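Local atomic coordinates of Glyco_hydro_cc domain-containing protein (Blastomyces gilchristii, PDB entry 6UB0), a protein that hydrolyses beta-1,3-glucan, probably as a curdlan-specific exo-beta-1,3-glucanase of glycoside hydrolase family GH128, and binds laminaribiose in a TIM-barrel pocket. Residues Asp77-Ser80 against Gln81-Ser85; Ala90-Tyr93 against Gln94-Asn98; Gly121-Gln124 against Gly125-Val129. One frame throughout, in Å; residues are numbered along the deposited sequence.

Interaction 1: residues Asp77-Ser80 against Gln81-Ser85; sequences DIAS and QANMS. With GLC (alpha-D-glucopyranose), chain B; BGC (beta-D-glucopyranose), chain C.
OE1 of Gln81 is gripped twice. It accepts a hydrogen bond from O2 of the beta-glucose, with Gln81 OE1 and BGC O2 2.8 Å apart, and a second from Asn74 ND2. Gln81 packs its methylene chain beside Ile78 and carries its amide on to the bound laminaribiose. The amide nitrogen lies by the glycosidic oxygen of the disaccharide, Gln81 NE2 to GLC O3 being 3.3 Å. Asn74 also bonds the alpha-glucose, so it touches both the sugar and Gln81, and probably steadies the Gln81 amide.

The backbone that presents this side chain is a type I beta turn from Ile78 to Gln81. It is closed by Gln81 N to Ile78 O at 3.0 Å, a bent bond (145°) with the donor above the carbonyl plane. The two side chains run the same way from the turn, and Ile78 CG2 meets Gln81 CG at 3.8 Å. The Gln81 chain bends at chi2 (-63°) on its way to the sugar.

The turn belongs to the loop between strand 69-71 and helix 86-96. Ser85 is the N-cap of that helix, its OG bonding Ala88 N. Asp77 OD2 takes bonds from Ser112 OG and from Gly119 N at the start of helix 119-130.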
ATOM      1  N   ASP A  77      -3.680   6.716 -11.486  1.00 27.38           N
ATOM      2  CA  ASP A  77      -4.904   7.548 -11.668  1.00 29.53           C
ATOM      3  C   ASP A  77      -4.706   9.013 -11.242  1.00 31.89           C
ATOM      4  O   ASP A  77      -5.701   9.773 -11.407  1.00 34.39           O
ATOM      5  CB  ASP A  77      -6.089   6.980 -10.883  1.00 28.59           C
ATOM      6  CG  ASP A  77      -5.896   6.961  -9.360  1.00 29.45           C
ATOM      7  OD1 ASP A  77      -4.751   6.618  -8.892  1.00 27.54           O
ATOM      8  OD2 ASP A  77      -6.887   7.177  -8.657  1.00 30.79           O
ATOM      9  N   ILE A  78      -3.510   9.472 -10.851  1.00 30.82           N
ATOM     10  CA  ILE A  78      -3.268  10.885 -10.423  1.00 32.93           C
ATOM     11  C   ILE A  78      -2.113  11.461 -11.232  1.00 33.19           C
ATOM     12  O   ILE A  78      -1.072  10.839 -11.323  1.00 32.54           O
ATOM     13  CB  ILE A  78      -3.029  10.959  -8.897  1.00 32.67           C
ATOM     14  CG1 ILE A  78      -4.252  10.463  -8.114  1.00 33.50           C
ATOM     15  CG2 ILE A  78      -2.558  12.345  -8.461  1.00 33.83           C
ATOM     16  CD1 ILE A  78      -5.452  11.419  -8.049  1.00 36.92           C
ATOM     17  N   ALA A  79      -2.308  12.619 -11.877  1.00 36.22           N
ATOM     18  CA  ALA A  79      -1.407  13.089 -12.944  1.00 37.40           C
ATOM     19  C   ALA A  79      -0.026  13.423 -12.377  1.00 37.15           C
ATOM     20  O   ALA A  79       0.985  13.140 -13.088  1.00 39.37           O
ATOM     21  CB  ALA A  79      -2.037  14.254 -13.690  1.00 39.07           C
ATOM     22  N   SER A  80       0.057  13.794 -11.100  1.00 37.70           N
ATOM     23  CA  SER A  80       1.349  14.155 -10.464  1.00 38.55           C
ATOM     24  C   SER A  80       1.950  12.944  -9.748  1.00 37.66           C
ATOM     25  O   SER A  80       3.054  13.088  -9.222  1.00 37.39           O
ATOM     26  CB  SER A  80       1.192  15.270  -9.521  1.00 40.77           C
ATOM     27  OG  SER A  80       0.387  14.847  -8.458  1.00 39.13           O
ATOM     28  N   GLN A  81       1.270  11.803  -9.767  1.00 35.17           N
ATOM     29  CA  GLN A  81       1.870  10.521  -9.315  1.00 34.80           C
ATOM     30  C   GLN A  81       2.278   9.732 -10.548  1.00 33.93           C
ATOM     31  O   GLN A  81       2.877  10.322 -11.472  1.00 33.13           O
ATOM     32  CB  GLN A  81       0.903   9.813  -8.380  1.00 34.84           C
ATOM     33  CG  GLN A  81       0.573  10.636  -7.152  1.00 34.17           C
ATOM     34  CD  GLN A  81       1.811  10.885  -6.322  1.00 36.30           C
ATOM     35  OE1 GLN A  81       2.705  10.052  -6.239  1.00 34.60           O
ATOM     36  NE2 GLN A  81       1.894  12.060  -5.711  1.00 36.99           N
ATOM     37  N   ALA A  82       2.034   8.436 -10.575  1.00 31.51           N
ATOM     38  CA  ALA A  82       2.566   7.596 -11.647  1.00 32.77           C
ATOM     39  C   ALA A  82       2.087   8.177 -12.972  1.00 33.70           C
ATOM     40  O   ALA A  82       2.855   8.093 -13.916  1.00 39.19           O
ATOM     41  CB  ALA A  82       2.158   6.150 -11.507  1.00 30.86           C
ATOM     42  N   ASN A  83       0.828   8.578 -13.031  1.00 34.17           N
ATOM     43  CA  ASN A  83       0.196   9.295 -14.172  1.00 34.54           C
ATOM     44  C   ASN A  83       0.237   8.384 -15.400  1.00 34.09           C
ATOM     45  O   ASN A  83       1.051   8.646 -16.325  1.00 35.52           O
ATOM     46  CB  ASN A  83       0.902  10.620 -14.437  1.00 35.74           C
ATOM     47  CG  ASN A  83       0.271  11.332 -15.615  1.00 37.34           C
ATOM     48  OD1 ASN A  83      -0.948  11.295 -15.754  1.00 34.97           O
ATOM     49  ND2 ASN A  83       1.095  11.888 -16.482  1.00 40.76           N
ATOM     50  N   MET A  84      -0.490   7.270 -15.348  1.00 30.85           N
ATOM     51  CA  MET A  84      -0.423   6.214 -16.377  1.00 31.68           C
ATOM     52  C   MET A  84      -1.846   5.836 -16.748  1.00 31.85           C
ATOM     53  O   MET A  84      -2.724   5.767 -15.861  1.00 29.45           O
ATOM     54  CB  MET A  84       0.284   4.940 -15.881  1.00 30.85           C
ATOM     55  CG  MET A  84       1.678   5.184 -15.386  1.00 31.48           C
ATOM     56  SD  MET A  84       2.341   3.770 -14.497  1.00 32.75           S
ATOM     57  CE  MET A  84       1.982   2.509 -15.725  1.00 34.37           C
ATOM     58  N   SER A  85      -2.078   5.666 -18.047  1.00 32.45           N
ATOM     59  CA  SER A  85      -3.388   5.199 -18.539  1.00 32.27           C
ATOM     60  C   SER A  85      -3.537   3.755 -18.105  1.00 31.26           C
ATOM     61  O   SER A  85      -2.540   3.078 -17.939  1.00 28.49           O
ATOM     62  CB  SER A  85      -3.479   5.340 -20.017  1.00 32.38           C
ATOM     63  OG  SER A  85      -2.640   4.386 -20.624  1.00 33.14           O
TER
HETATM   64  C1  GLC B   1      -0.820  10.204  -1.926  1.00 34.76           C
HETATM   65  C2  GLC B   1       0.502   9.952  -2.667  1.00 33.11           C
HETATM   66  C3  GLC B   1       1.628  10.812  -2.091  1.00 34.24           C
HETATM   67  C4  GLC B   1       1.163  12.292  -2.024  1.00 35.59           C
HETATM   68  C5  GLC B   1      -0.185  12.432  -1.368  1.00 36.51           C
HETATM   69  C6  GLC B   1      -0.738  13.869  -1.272  1.00 37.79           C
HETATM   70  O1  GLC B   1      -0.750   9.935  -0.517  1.00 36.12           O
HETATM   71  O2  GLC B   1       0.990   8.589  -2.672  1.00 29.84           O
HETATM   72  O3  GLC B   1       2.799  10.639  -2.888  1.00 32.54           O
HETATM   73  O4  GLC B   1       2.041  12.990  -1.208  1.00 40.04           O
HETATM   74  O5  GLC B   1      -1.102  11.617  -2.098  1.00 37.03           O
HETATM   75  O6  GLC B   1      -0.271  14.523  -2.416  1.00 39.32           O
HETATM   76  C2  BGC C   2       5.062  10.027  -3.215  1.00 32.24           C
HETATM   77  C3  BGC C   2       6.262   9.281  -2.708  1.00 31.29           C
HETATM   78  C4  BGC C   2       6.509   9.778  -1.301  1.00 32.53           C
HETATM   79  C5  BGC C   2       5.238   9.609  -0.443  1.00 32.95           C
HETATM   80  C6  BGC C   2       5.208  10.135   0.999  1.00 32.46           C
HETATM   81  C1  BGC C   2       3.864   9.907  -2.314  1.00 30.92           C
HETATM   82  O2  BGC C   2       4.760   9.422  -4.477  1.00 31.17           O
HETATM   83  O3  BGC C   2       7.414   9.353  -3.602  1.00 31.85           O
HETATM   84  O4  BGC C   2       7.640   9.014  -0.882  1.00 32.34           O
HETATM   85  O5  BGC C   2       4.121  10.334  -0.970  1.00 33.17           O
HETATM   86  O6  BGC C   2       5.695  11.506   0.963  1.00 35.20           O

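Interaction 2: residues Ala90-Tyr93 against Gln94-Asn98; sequences AAAY and QKYMN
Tyr93 meets Met97 and Asn98 one turn further along the chain, near the C-terminal end of helix 86-96. Its carbonyl oxygen draws three donors. Met97 N makes the strong bond to Tyr93 O at 2.7 Å. Asn98 N, at 3.4 Å from Tyr93 O, and Tyr96 N both add weak ones. Tyr96 N has its better acceptor in Ala92 O at 2.9 Å. Upstream the pattern is regular: Gln94 N bonds Ala90 O at 2.9 Å, almost straight (171°), and Lys95 N bonds Ala91 O.

A chi1 of -167° turns the Tyr93 side chain so that one ring face lies under Met97 CB. That carbon sits over the centre of the face, 3.6 Å from the Tyr93 ring centroid, in a CH-pi contact. Met97 CG lies over the same ring, and SD makes an oblique Met-aromatic contact. The Asn98 amide stands at 88° to the ring, with OD1 3.6 Å from Tyr93 CE2. The polar ends are satisfied elsewhere. Tyr93 OH bonds Lys135 O, Asn98 OD1 bonds Lys135 N, and Asn98 ND2 bonds Asn133 O.

The helix lies in the beta-alpha-beta unit between strands 69-71 and 105-111. Tyr96 stacks on Tyr52 of helix 52-64, while Ala90 packs on Cys130 of helix 119-130.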
ATOM      1  N   ALA A  90      -1.332  -1.766 -17.820  1.00 36.11           N
ATOM      2  CA  ALA A  90      -1.553  -3.205 -18.121  1.00 38.31           C
ATOM      3  C   ALA A  90      -0.310  -3.750 -18.829  1.00 39.48           C
ATOM      4  O   ALA A  90       0.250  -4.790 -18.412  1.00 39.27           O
ATOM      5  CB  ALA A  90      -2.787  -3.387 -18.953  1.00 37.96           C
ATOM      6  N   ALA A  91       0.124  -3.009 -19.843  1.00 42.15           N
ATOM      7  CA  ALA A  91       1.305  -3.296 -20.673  1.00 42.27           C
ATOM      8  C   ALA A  91       2.519  -3.388 -19.767  1.00 42.45           C
ATOM      9  O   ALA A  91       3.226  -4.405 -19.828  1.00 42.57           O
ATOM     10  CB  ALA A  91       1.472  -2.223 -21.729  1.00 43.68           C
ATOM     11  N   ALA A  92       2.767  -2.354 -18.973  1.00 41.26           N
ATOM     12  CA  ALA A  92       4.005  -2.257 -18.176  1.00 39.11           C
ATOM     13  C   ALA A  92       3.933  -3.259 -17.019  1.00 37.59           C
ATOM     14  O   ALA A  92       5.003  -3.672 -16.541  1.00 37.90           O
ATOM     15  CB  ALA A  92       4.194  -0.846 -17.705  1.00 38.94           C
ATOM     16  N   TYR A  93       2.712  -3.577 -16.560  1.00 35.87           N
ATOM     17  CA  TYR A  93       2.515  -4.542 -15.455  1.00 35.21           C
ATOM     18  C   TYR A  93       2.988  -5.886 -15.978  1.00 36.19           C
ATOM     19  O   TYR A  93       3.941  -6.425 -15.395  1.00 37.32           O
ATOM     20  CB  TYR A  93       1.071  -4.698 -14.977  1.00 33.01           C
ATOM     21  CG  TYR A  93       0.978  -5.449 -13.670  1.00 33.05           C
ATOM     22  CD1 TYR A  93       1.116  -4.814 -12.435  1.00 30.07           C
ATOM     23  CD2 TYR A  93       0.760  -6.820 -13.655  1.00 32.62           C
ATOM     24  CE1 TYR A  93       1.046  -5.527 -11.232  1.00 31.04           C
ATOM     25  CE2 TYR A  93       0.692  -7.538 -12.471  1.00 33.79           C
ATOM     26  CZ  TYR A  93       0.831  -6.901 -11.250  1.00 32.04           C
ATOM     27  OH  TYR A  93       0.747  -7.691 -10.133  1.00 30.43           O
ATOM     28  N   GLN A  94       2.326  -6.333 -17.057  1.00 38.15           N
ATOM     29  CA  GLN A  94       2.550  -7.639 -17.719  1.00 39.68           C
ATOM     30  C   GLN A  94       4.027  -7.773 -18.007  1.00 40.28           C
ATOM     31  O   GLN A  94       4.556  -8.882 -17.761  1.00 41.77           O
ATOM     32  CB  GLN A  94       1.721  -7.760 -18.989  1.00 40.33           C
ATOM     33  CG  GLN A  94       0.341  -8.281 -18.659  1.00 41.69           C
ATOM     34  CD  GLN A  94      -0.490  -8.352 -19.901  1.00 44.18           C
ATOM     35  OE1 GLN A  94      -0.309  -9.237 -20.732  1.00 48.67           O
ATOM     36  NE2 GLN A  94      -1.416  -7.430 -20.012  1.00 45.91           N
ATOM     37  N   LYS A  95       4.637  -6.690 -18.482  1.00 39.60           N
ATOM     38  CA  LYS A  95       6.078  -6.631 -18.831  1.00 41.45           C
ATOM     39  C   LYS A  95       6.975  -6.754 -17.591  1.00 41.37           C
ATOM     40  O   LYS A  95       7.917  -7.551 -17.654  1.00 40.14           O
ATOM     41  CB  LYS A  95       6.442  -5.363 -19.603  1.00 42.45           C
ATOM     42  CG  LYS A  95       7.902  -5.266 -20.036  1.00 44.51           C
ATOM     43  CD  LYS A  95       8.120  -4.237 -21.162  1.00 44.62           C
ATOM     44  CE  LYS A  95       9.464  -3.531 -21.088  1.00 46.48           C
ATOM     45  NZ  LYS A  95      10.561  -4.276 -21.771  1.00 50.52           N
ATOM     46  N   TYR A  96       6.747  -5.949 -16.554  1.00 40.17           N
ATOM     47  CA  TYR A  96       7.759  -5.632 -15.511  1.00 39.57           C
ATOM     48  C   TYR A  96       7.441  -6.362 -14.195  1.00 38.92           C
ATOM     49  O   TYR A  96       8.381  -6.633 -13.438  1.00 38.91           O
ATOM     50  CB  TYR A  96       7.867  -4.114 -15.300  1.00 39.46           C
ATOM     51  CG  TYR A  96       8.670  -3.377 -16.346  1.00 40.07           C
ATOM     52  CD1 TYR A  96      10.047  -3.508 -16.397  1.00 42.16           C
ATOM     53  CD2 TYR A  96       8.068  -2.492 -17.235  1.00 41.64           C
ATOM     54  CE1 TYR A  96      10.808  -2.824 -17.332  1.00 44.17           C
ATOM     55  CE2 TYR A  96       8.816  -1.782 -18.170  1.00 42.82           C
ATOM     56  CZ  TYR A  96      10.196  -1.957 -18.223  1.00 45.45           C
ATOM     57  OH  TYR A  96      10.976  -1.304 -19.159  1.00 47.49           O
ATOM     58  N   MET A  97       6.176  -6.705 -13.939  1.00 37.41           N
ATOM     59  CA  MET A  97       5.759  -7.435 -12.715  1.00 37.50           C
ATOM     60  C   MET A  97       5.556  -8.959 -12.958  1.00 38.64           C
ATOM     61  O   MET A  97       6.110  -9.760 -12.156  1.00 37.03           O
ATOM     62  CB  MET A  97       4.489  -6.786 -12.172  1.00 35.42           C
ATOM     63  CG  MET A  97       4.670  -5.271 -11.929  1.00 33.00           C
ATOM     64  SD  MET A  97       5.644  -4.826 -10.460  1.00 31.34           S
ATOM     65  CE  MET A  97       4.731  -5.653  -9.157  1.00 28.16           C
ATOM     66  N   ASN A  98       4.697  -9.367 -13.914  1.00 40.35           N
ATOM     67  CA  ASN A  98       4.321 -10.796 -14.162  1.00 43.19           C
ATOM     68  C   ASN A  98       5.519 -11.745 -14.097  1.00 42.07           C
ATOM     69  O   ASN A  98       5.346 -12.900 -13.749  1.00 40.60           O
ATOM     70  CB  ASN A  98       3.690 -11.024 -15.540  1.00 44.90           C
ATOM     71  CG  ASN A  98       2.183 -10.896 -15.529  1.00 46.49           C
ATOM     72  OD1 ASN A  98       1.630 -10.239 -14.659  1.00 46.56           O
ATOM     73  ND2 ASN A  98       1.504 -11.497 -16.493  1.00 47.63           N
TER

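Interaction 3: residues Gly121-Gln124 against Gly125-Val129; sequences GWMQ and GFLDV
Trp122 and Phe126 stand one helical turn apart and send their rings off the same side of the helix. Each has CG anti to its backbone nitrogen, with chi1 of -173° for Trp122. The planes end up nearly parallel, 11° apart, but the rings are slid past each other and barely overlap. The centroids of the Trp122 six-membered ring and the Phe126 ring are 5.2 Å apart. The tight contact is instead made by the Phe126 methylene, whose CB lies over a face of the indole, 3.3 Å from Trp122 CZ3.

The Met123 chain bends twice beyond CB. This lays its SD alongside Phe126, 4.1 Å from Phe126 CD2, in an oblique Met-aromatic contact. Leu127 has CG opposite its carbonyl carbon (chi1 -70°), which brings Leu127 CD1 to Met123 CG at 3.9 Å. Backbone bonds hold the turn, among them Phe126 N to Trp122 O at 2.7 Å and Gly125 N to Gly121 O at 2.9 Å. Asp128 OD1 bonds Tyr167 OH.

Helix 119-130 joins strands 105-111 and 138-146. Trp122 and Phe126 pack against Ala89 of helix 86-96, Met123 against Ser108 and Val111 of strand 105-111, and Leu127 against Leu163 of helix 150-166.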
ATOM      1  N   GLY A 121     -12.394   2.917 -10.526  1.00 37.44           N
ATOM      2  CA  GLY A 121     -12.773   2.985 -11.942  1.00 38.26           C
ATOM      3  C   GLY A 121     -11.524   2.730 -12.754  1.00 36.87           C
ATOM      4  O   GLY A 121     -11.567   1.867 -13.662  1.00 40.06           O
ATOM      5  N   TRP A 122     -10.431   3.411 -12.388  1.00 33.58           N
ATOM      6  CA  TRP A 122      -9.119   3.179 -13.029  1.00 31.47           C
ATOM      7  C   TRP A 122      -8.731   1.722 -12.791  1.00 32.50           C
ATOM      8  O   TRP A 122      -8.253   1.043 -13.756  1.00 31.56           O
ATOM      9  CB  TRP A 122      -8.069   4.168 -12.543  1.00 29.72           C
ATOM     10  CG  TRP A 122      -6.783   4.063 -13.300  1.00 28.46           C
ATOM     11  CD1 TRP A 122      -6.262   4.919 -14.225  1.00 29.04           C
ATOM     12  CD2 TRP A 122      -5.777   3.062 -13.086  1.00 27.81           C
ATOM     13  NE1 TRP A 122      -5.046   4.478 -14.684  1.00 28.76           N
ATOM     14  CE2 TRP A 122      -4.720   3.330 -13.996  1.00 29.06           C
ATOM     15  CE3 TRP A 122      -5.707   1.934 -12.272  1.00 28.09           C
ATOM     16  CZ2 TRP A 122      -3.587   2.524 -14.060  1.00 27.91           C
ATOM     17  CZ3 TRP A 122      -4.613   1.117 -12.381  1.00 26.26           C
ATOM     18  CH2 TRP A 122      -3.557   1.428 -13.231  1.00 26.60           C
ATOM     19  N   MET A 123      -8.909   1.222 -11.563  1.00 32.83           N
ATOM     20  CA  MET A 123      -8.582  -0.199 -11.281  1.00 33.31           C
ATOM     21  C   MET A 123      -9.380  -1.082 -12.247  1.00 35.04           C
ATOM     22  O   MET A 123      -8.783  -2.006 -12.832  1.00 34.66           O
ATOM     23  CB  MET A 123      -8.894  -0.620  -9.841  1.00 33.26           C
ATOM     24  CG  MET A 123      -8.141  -1.870  -9.431  1.00 33.14           C
ATOM     25  SD  MET A 123      -6.336  -1.716  -9.469  1.00 32.38           S
ATOM     26  CE  MET A 123      -6.072  -1.022  -7.819  1.00 29.29           C
ATOM     27  N   GLN A 124     -10.666  -0.810 -12.450  1.00 39.03           N
ATOM     28  CA  GLN A 124     -11.467  -1.729 -13.302  1.00 40.43           C
ATOM     29  C   GLN A 124     -10.993  -1.653 -14.771  1.00 40.11           C
ATOM     30  O   GLN A 124     -10.836  -2.719 -15.422  1.00 41.46           O
ATOM     31  CB  GLN A 124     -12.951  -1.489 -13.149  1.00 42.69           C
ATOM     32  CG  GLN A 124     -13.705  -2.630 -13.807  1.00 44.26           C
ATOM     33  CD  GLN A 124     -15.180  -2.554 -13.570  1.00 46.44           C
ATOM     34  OE1 GLN A 124     -15.663  -2.761 -12.463  1.00 48.68           O
ATOM     35  NE2 GLN A 124     -15.907  -2.317 -14.644  1.00 49.75           N
ATOM     36  N   GLY A 125     -10.674  -0.446 -15.241  1.00 39.64           N
ATOM     37  CA  GLY A 125     -10.094  -0.183 -16.577  1.00 38.32           C
ATOM     38  C   GLY A 125      -8.770  -0.897 -16.742  1.00 35.37           C
ATOM     39  O   GLY A 125      -8.530  -1.583 -17.760  1.00 36.85           O
ATOM     40  N   PHE A 126      -7.912  -0.771 -15.752  1.00 31.98           N
ATOM     41  CA  PHE A 126      -6.687  -1.573 -15.682  1.00 30.58           C
ATOM     42  C   PHE A 126      -7.015  -3.079 -15.625  1.00 32.37           C
ATOM     43  O   PHE A 126      -6.362  -3.867 -16.355  1.00 31.84           O
ATOM     44  CB  PHE A 126      -5.890  -1.126 -14.461  1.00 29.46           C
ATOM     45  CG  PHE A 126      -4.750  -2.036 -14.133  1.00 28.39           C
ATOM     46  CD1 PHE A 126      -3.570  -1.934 -14.837  1.00 29.39           C
ATOM     47  CD2 PHE A 126      -4.853  -2.980 -13.122  1.00 27.90           C
ATOM     48  CE1 PHE A 126      -2.496  -2.758 -14.553  1.00 28.82           C
ATOM     49  CE2 PHE A 126      -3.782  -3.790 -12.826  1.00 27.06           C
ATOM     50  CZ  PHE A 126      -2.602  -3.676 -13.524  1.00 28.75           C
ATOM     51  N   LEU A 127      -7.955  -3.506 -14.780  1.00 32.61           N
ATOM     52  CA  LEU A 127      -8.264  -4.952 -14.678  1.00 35.48           C
ATOM     53  C   LEU A 127      -8.874  -5.445 -16.009  1.00 38.86           C
ATOM     54  O   LEU A 127      -8.558  -6.574 -16.446  1.00 40.64           O
ATOM     55  CB  LEU A 127      -9.201  -5.129 -13.491  1.00 37.18           C
ATOM     56  CG  LEU A 127      -8.535  -4.897 -12.136  1.00 36.87           C
ATOM     57  CD1 LEU A 127      -9.520  -5.121 -11.005  1.00 38.09           C
ATOM     58  CD2 LEU A 127      -7.327  -5.782 -11.971  1.00 37.32           C
ATOM     59  N   ASP A 128      -9.728  -4.645 -16.632  1.00 43.13           N
ATOM     60  CA  ASP A 128     -10.281  -4.980 -17.972  1.00 43.82           C
ATOM     61  C   ASP A 128      -9.108  -5.130 -18.933  1.00 43.10           C
ATOM     62  O   ASP A 128      -8.990  -6.207 -19.548  1.00 43.07           O
ATOM     63  CB  ASP A 128     -11.312  -3.959 -18.431  1.00 46.04           C
ATOM     64  CG  ASP A 128     -12.639  -4.169 -17.735  1.00 47.56           C
ATOM     65  OD1 ASP A 128     -12.890  -5.316 -17.287  1.00 48.08           O
ATOM     66  OD2 ASP A 128     -13.400  -3.203 -17.653  1.00 51.86           O
ATOM     67  N   VAL A 129      -8.289  -4.095 -19.063  1.00 41.77           N
ATOM     68  CA  VAL A 129      -7.191  -4.070 -20.071  1.00 43.08           C
ATOM     69  C   VAL A 129      -6.254  -5.235 -19.777  1.00 42.76           C
ATOM     70  O   VAL A 129      -5.660  -5.793 -20.716  1.00 42.04           O
ATOM     71  CB  VAL A 129      -6.420  -2.737 -20.136  1.00 42.02           C
ATOM     72  CG1 VAL A 129      -5.234  -2.867 -21.073  1.00 42.31           C
ATOM     73  CG2 VAL A 129      -7.288  -1.581 -20.587  1.00 42.31           C
TER

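Overall arrangement
The three contacts follow one another along the chain on one flank of the TIM barrel. Interaction 1 alone holds a residue of the glycan pocket, Gln81. The side chain of Met123 in interaction 3 is about 13 Å from the alpha-glucose. Interaction 3 touches both others. Trp122 NE1 is 2.9 Å from Met84 O of interaction 1, probably a hydrogen bond, which ties the loop's end at Met84 to helix 119-130. Ala90 CB of interaction 2 meets Val129 CG1 of interaction 3 at 3.3 Å, and Tyr93 packs on Phe126. Interactions 1 and 2 do not touch, but helix 86-96 continues directly from the loop.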